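PDB 1NLQ: nucleoplasmin-like protein from Drosophila melanogaster, which binds core histones and helps assemble regularly spaced nucleosome arrays, its N-terminal core forming a pentameric ring. Local coordinates for residues L67-G70 with E71-V75. Numbering follows the deposited sequence.
Sequences LKAG and ETRAV
A type II turn over Lys-68 to Glu-71, closed by a classic beta bulge in which Glu-71 and Thr-72 stand opposite Lys-68 alone, links strand 60-68 to strand 74-82 and so passes from one sheet of the nucleoplasmin core to the other. Lys-68 O is gripped by two amides, Glu-71 N and Thr-72 N, each at 2.9 Å. The return bond, from Lys-68 N to Thr-72 O at 3.0 Å, is fairly straight, with an angle of 162° at the hydrogen. Gly-70 takes positive phi at the turn, where a beta carbon would collide with Ala-69 O.

The Glu-71 side chain leaves with CG anti to the backbone N (chi1 175°) and runs back obliquely across Lys-68. Lys-68 NZ stays 4.3 Å from Glu-71 OE1, too far for a salt bridge; Lys-68 is an inferred site of contact between pentamers. Thr-72 OG1 donates to the anti lone pair of Glu-71 OE2 at 2.6 Å, and this same oxygen pairs with Arg-73 NE of a neighbouring subunit. In place of Glu-71, an alanine would probably leave that arginine without its carboxylate mate and Thr-72 OG1 without its acceptor, weakening the joint between subunits in the ring.

On the other side, Arg-73 bends at chi2 and chi3, and the guanidinium sits obliquely to the Ala-69 methyl, with Arg-73 NH2 3.5 Å from Ala-69 CB. Arg-73 NE forms a salt bridge with Glu-71 OE2 of a second neighbouring subunit, while NH1 bonds to Leu-39 O within the chain. Leu-67 covers the start of the departing strand: with CG beside its backbone N (chi1 -51°), CD2 lies 3.6 Å from Ala-74 CA and 4.0 Å from Val-75 CG1.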
ATOM      1  N   LEU A  67      -9.849  12.237  -1.004  1.00 15.23           N
ATOM      2  CA  LEU A  67     -10.003  11.826   0.386  1.00 15.23           C
ATOM      3  C   LEU A  67     -11.316  12.345   0.965  1.00 15.23           C
ATOM      4  O   LEU A  67     -11.882  13.322   0.478  1.00 15.23           O
ATOM      5  CB  LEU A  67      -8.844  12.374   1.221  1.00 16.74           C
ATOM      6  CG  LEU A  67      -7.421  12.116   0.710  1.00 16.74           C
ATOM      7  CD1 LEU A  67      -6.440  12.970   1.486  1.00 16.74           C
ATOM      8  CD2 LEU A  67      -7.079  10.641   0.835  1.00 16.74           C
ATOM      9  N   LYS A  68     -11.801  11.677   2.005  1.00 16.07           N
ATOM     10  CA  LYS A  68     -13.034  12.096   2.662  1.00 16.07           C
ATOM     11  C   LYS A  68     -13.142  11.447   4.033  1.00 16.07           C
ATOM     12  O   LYS A  68     -13.122  10.225   4.152  1.00 16.07           O
ATOM     13  CB  LYS A  68     -14.255  11.730   1.809  1.00 24.00           C
ATOM     14  CG  LYS A  68     -15.575  12.242   2.407  1.00 24.00           C
ATOM     15  CD  LYS A  68     -16.760  12.140   1.447  1.00 24.00           C
ATOM     16  CE  LYS A  68     -17.120  10.707   1.116  1.00 24.00           C
ATOM     17  NZ  LYS A  68     -18.464  10.630   0.454  1.00 24.00           N
ATOM     18  N   ALA A  69     -13.234  12.278   5.068  1.00 17.60           N
ATOM     19  CA  ALA A  69     -13.360  11.786   6.436  1.00 17.60           C
ATOM     20  C   ALA A  69     -14.562  10.849   6.508  1.00 17.60           C
ATOM     21  O   ALA A  69     -15.665  11.210   6.100  1.00 17.60           O
ATOM     22  CB  ALA A  69     -13.546  12.962   7.393  1.00 16.81           C
ATOM     23  N   GLY A  70     -14.344   9.646   7.027  1.00 22.70           N
ATOM     24  CA  GLY A  70     -15.421   8.675   7.119  1.00 22.70           C
ATOM     25  C   GLY A  70     -15.327   7.603   6.048  1.00 22.70           C
ATOM     26  O   GLY A  70     -15.919   6.526   6.182  1.00 22.70           O
ATOM     27  N   GLU A  71     -14.578   7.878   4.983  1.00 19.44           N
ATOM     28  CA  GLU A  71     -14.421   6.917   3.898  1.00 19.44           C
ATOM     29  C   GLU A  71     -12.961   6.623   3.539  1.00 19.44           C
ATOM     30  O   GLU A  71     -12.517   5.472   3.554  1.00 19.44           O
ATOM     31  CB  GLU A  71     -15.130   7.395   2.621  1.00 22.74           C
ATOM     32  CG  GLU A  71     -14.876   6.452   1.437  1.00 22.74           C
ATOM     33  CD  GLU A  71     -15.001   7.121   0.074  1.00 22.74           C
ATOM     34  OE1 GLU A  71     -16.122   7.172  -0.471  1.00 22.74           O
ATOM     35  OE2 GLU A  71     -13.968   7.603  -0.450  1.00 22.74           O
ATOM     36  N   THR A  72     -12.213   7.669   3.208  1.00 14.90           N
ATOM     37  CA  THR A  72     -10.823   7.496   2.802  1.00 14.90           C
ATOM     38  C   THR A  72      -9.934   8.500   3.530  1.00 14.90           C
ATOM     39  O   THR A  72      -9.932   9.694   3.222  1.00 14.90           O
ATOM     40  CB  THR A  72     -10.691   7.691   1.273  1.00 17.32           C
ATOM     41  OG1 THR A  72     -11.691   6.905   0.608  1.00 17.32           O
ATOM     42  CG2 THR A  72      -9.315   7.248   0.783  1.00 17.32           C
ATOM     43  N   ARG A  73      -9.166   8.001   4.491  1.00 14.63           N
ATOM     44  CA  ARG A  73      -8.288   8.838   5.296  1.00 14.63           C
ATOM     45  C   ARG A  73      -6.962   9.126   4.604  1.00 14.63           C
ATOM     46  O   ARG A  73      -6.327  10.149   4.858  1.00 14.63           O
ATOM     47  CB  ARG A  73      -8.041   8.146   6.647  1.00 15.12           C
ATOM     48  CG  ARG A  73      -7.094   8.860   7.614  1.00 15.12           C
ATOM     49  CD  ARG A  73      -7.543  10.277   7.935  1.00 15.12           C
ATOM     50  NE  ARG A  73      -8.934  10.352   8.371  1.00 15.12           N
ATOM     51  CZ  ARG A  73      -9.559  11.490   8.658  1.00 15.12           C
ATOM     52  NH1 ARG A  73      -8.913  12.647   8.558  1.00 15.12           N
ATOM     53  NH2 ARG A  73     -10.832  11.468   9.024  1.00 15.12           N
ATOM     54  N   ALA A  74      -6.554   8.231   3.714  1.00 14.55           N
ATOM     55  CA  ALA A  74      -5.284   8.412   3.033  1.00 14.55           C
ATOM     56  C   ALA A  74      -5.132   7.556   1.787  1.00 14.55           C
ATOM     57  O   ALA A  74      -5.830   6.565   1.606  1.00 14.55           O
ATOM     58  CB  ALA A  74      -4.135   8.091   4.005  1.00 17.74           C
ATOM     59  N   VAL A  75      -4.227   7.978   0.915  1.00 14.49           N
ATOM     60  CA  VAL A  75      -3.897   7.214  -0.278  1.00 14.49           C
ATOM     61  C   VAL A  75      -2.371   7.115  -0.316  1.00 14.49           C
ATOM     62  O   VAL A  75      -1.660   7.949   0.257  1.00 14.49           O
ATOM     63  CB  VAL A  75      -4.405   7.861  -1.596  1.00 13.97           C
ATOM     64  CG1 VAL A  75      -5.925   7.800  -1.660  1.00 13.97           C
ATOM     65  CG2 VAL A  75      -3.905   9.291  -1.708  1.00 13.97           C
TER